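SIR4-interacting protein SIF2 (Saccharomyces cerevisiae, PDB 1R5M) antagonizes telomeric silencing in yeast as a WD40-repeat transcription corepressor of the Set3 complex, and may recruit SIR4 to non-telomeric sites. Local coordinates at residues I244-P249 with T270-H275. Residues are numbered along the deposited sequence; the frame is centred on the assembly and turned at random.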
loop_
_atom_site.group_PDB
_atom_site.type_symbol
_atom_site.label_atom_id
_atom_site.label_comp_id
_atom_site.label_asym_id
_atom_site.label_seq_id
_atom_site.Cartn_x
_atom_site.Cartn_y
_atom_site.Cartn_z
ATOM N N ILE A 244 11.336 -4.808 -19.135
ATOM C CA ILE A 244 12.717 -4.467 -18.811
ATOM C C ILE A 244 12.965 -2.965 -18.841
ATOM O O ILE A 244 12.581 -2.284 -19.789
ATOM C CB ILE A 244 13.693 -5.144 -19.804
ATOM C CG1 ILE A 244 13.443 -6.656 -19.838
ATOM C CG2 ILE A 244 15.132 -4.852 -19.401
ATOM C CD1 ILE A 244 13.637 -7.350 -18.505
ATOM N N GLY A 245 13.615 -2.461 -17.799
ATOM C CA GLY A 245 13.902 -1.038 -17.732
ATOM C C GLY A 245 14.513 -0.592 -16.416
ATOM O O GLY A 245 15.500 0.141 -16.404
ATOM N N HIS A 246 13.933 -1.023 -15.300
ATOM C CA HIS A 246 14.455 -0.640 -13.990
ATOM C C HIS A 246 15.818 -1.258 -13.694
ATOM O O HIS A 246 16.142 -2.338 -14.195
ATOM C CB HIS A 246 13.464 -1.030 -12.890
ATOM C CG HIS A 246 12.266 -0.136 -12.816
ATOM N ND1 HIS A 246 12.360 1.212 -12.543
ATOM C CD2 HIS A 246 10.944 -0.401 -12.956
ATOM C CE1 HIS A 246 11.149 1.740 -12.517
ATOM N NE2 HIS A 246 10.272 0.782 -12.764
ATOM N N HIS A 247 16.610 -0.567 -12.877
ATOM C CA HIS A 247 17.943 -1.043 -12.518
ATOM C C HIS A 247 18.057 -1.365 -11.032
ATOM O O HIS A 247 19.160 -1.503 -10.503
ATOM C CB HIS A 247 19.002 0.006 -12.876
ATOM C CG HIS A 247 18.925 0.489 -14.290
ATOM N ND1 HIS A 247 17.911 1.305 -14.743
ATOM C CD2 HIS A 247 19.738 0.272 -15.351
ATOM C CE1 HIS A 247 18.104 1.571 -16.023
ATOM N NE2 HIS A 247 19.205 0.956 -16.416
ATOM N N GLY A 248 16.919 -1.483 -10.357
ATOM C CA GLY A 248 16.940 -1.789 -8.940
ATOM C C GLY A 248 15.650 -2.461 -8.510
ATOM O O GLY A 248 14.722 -2.565 -9.311
ATOM N N PRO A 249 15.560 -2.929 -7.254
ATOM C CA PRO A 249 14.355 -3.593 -6.749
ATOM C C PRO A 249 13.074 -2.803 -7.015
ATOM O O PRO A 249 13.076 -1.569 -7.016
ATOM C CB PRO A 249 14.649 -3.746 -5.263
ATOM C CG PRO A 249 16.134 -3.980 -5.258
ATOM C CD PRO A 249 16.624 -2.932 -6.232
ATOM N N THR A 270 13.399 5.886 -10.001
ATOM C CA THR A 270 12.546 6.262 -11.120
ATOM C C THR A 270 11.185 5.594 -11.093
ATOM O O THR A 270 10.973 4.590 -10.409
ATOM C CB THR A 270 13.167 5.885 -12.481
ATOM O OG1 THR A 270 13.167 4.457 -12.626
ATOM C CG2 THR A 270 14.591 6.407 -12.591
ATOM N N LEU A 271 10.269 6.189 -11.845
ATOM C CA LEU A 271 8.935 5.645 -12.028
ATOM C C LEU A 271 8.871 5.291 -13.498
ATOM O O LEU A 271 9.447 5.988 -14.334
ATOM C CB LEU A 271 7.851 6.689 -11.777
ATOM C CG LEU A 271 7.653 7.272 -10.388
ATOM C CD1 LEU A 271 6.442 8.193 -10.425
ATOM C CD2 LEU A 271 7.454 6.156 -9.374
ATOM N N ARG A 272 8.193 4.201 -13.818
ATOM C CA ARG A 272 8.007 3.833 -15.211
ATOM C C ARG A 272 6.526 3.541 -15.417
ATOM O O ARG A 272 5.826 3.117 -14.491
ATOM C CB ARG A 272 8.876 2.625 -15.589
ATOM C CG ARG A 272 10.329 3.010 -15.904
ATOM C CD ARG A 272 11.184 1.796 -16.257
ATOM N NE ARG A 272 12.594 2.140 -16.459
ATOM C CZ ARG A 272 13.125 2.526 -17.616
ATOM N NH1 ARG A 272 12.374 2.623 -18.704
ATOM N NH2 ARG A 272 14.422 2.809 -17.687
ATOM N N ILE A 273 6.048 3.819 -16.625
ATOM C CA ILE A 273 4.654 3.587 -16.996
ATOM C C ILE A 273 4.720 2.567 -18.125
ATOM O O ILE A 273 5.448 2.768 -19.100
ATOM C CB ILE A 273 3.978 4.880 -17.519
ATOM C CG1 ILE A 273 4.055 5.990 -16.462
ATOM C CG2 ILE A 273 2.529 4.593 -17.885
ATOM C CD1 ILE A 273 3.326 5.686 -15.166
ATOM N N TRP A 274 3.972 1.475 -18.000
ATOM C CA TRP A 274 4.007 0.427 -19.019
ATOM C C TRP A 274 2.678 0.192 -19.712
ATOM O O TRP A 274 1.629 0.105 -19.066
ATOM C CB TRP A 274 4.465 -0.903 -18.409
ATOM C CG TRP A 274 5.658 -0.802 -17.521
ATOM C CD1 TRP A 274 5.678 -0.396 -16.214
ATOM C CD2 TRP A 274 7.011 -1.121 -17.864
ATOM N NE1 TRP A 274 6.957 -0.445 -15.724
ATOM C CE2 TRP A 274 7.797 -0.887 -16.713
ATOM C CE3 TRP A 274 7.639 -1.581 -19.030
ATOM C CZ2 TRP A 274 9.178 -1.098 -16.692
ATOM C CZ3 TRP A 274 9.017 -1.792 -19.010
ATOM C CH2 TRP A 274 9.771 -1.550 -17.845
ATOM N N HIS A 275 2.742 0.078 -21.035
ATOM C CA HIS A 275 1.567 -0.181 -21.858
ATOM C C HIS A 275 1.662 -1.570 -22.481
ATOM O O HIS A 275 0.692 -2.328 -22.475
ATOM C CB HIS A 275 1.463 0.852 -22.976
ATOM C CG HIS A 275 0.628 0.400 -24.134
ATOM N ND1 HIS A 275 -0.741 0.269 -24.060
ATOM C CD2 HIS A 275 0.975 0.022 -25.386
ATOM C CE1 HIS A 275 -1.203 -0.168 -25.218
ATOM N NE2 HIS A 275 -0.181 -0.326 -26.040
#
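His246, Arg272 and Trp274 carry this loop-to-strand contact within WD repeat 5 of the beta-propeller, where the loop 244-249, between strands 241-243 and 250-256, packs on strand 271-274. His246 and Trp274 belong to the structural tetrad of WD40 repeats, completed by Ser264 and Asp268: the NE2 of His246 and the NE1 of Trp274 are both hydrogen-bonded to Ser264 OG, while ND1 of His246 is hydrogen-bonded to Asp268 OD2. Both ring nitrogens are thus held, which fixes the rotation of the imidazole. Arg272, outside the tetrad, covers one face of that ring: its CD lies 3.7 Å from the centroid and 10° off the normal, a CH-pi contact. The arginine chain is extended from CG to NE, carrying the guanidinium past the imidazole to stand nearly perpendicular to it, 87° between planes. One guanidinium face rests on Gly245, whose CA is 3.6 Å above its plane. Beyond this, NH1 of Arg272 is hydrogen-bonded to Ser281 OG, so the arginine also ties in the segment leading to strand 283-285. Trp274 meets the loop with the rim of its six-membered ring: CH2 lies 3.5 Å from Ile244 O, and Gly245 N sits at the same edge, 4.0 Å from CH2.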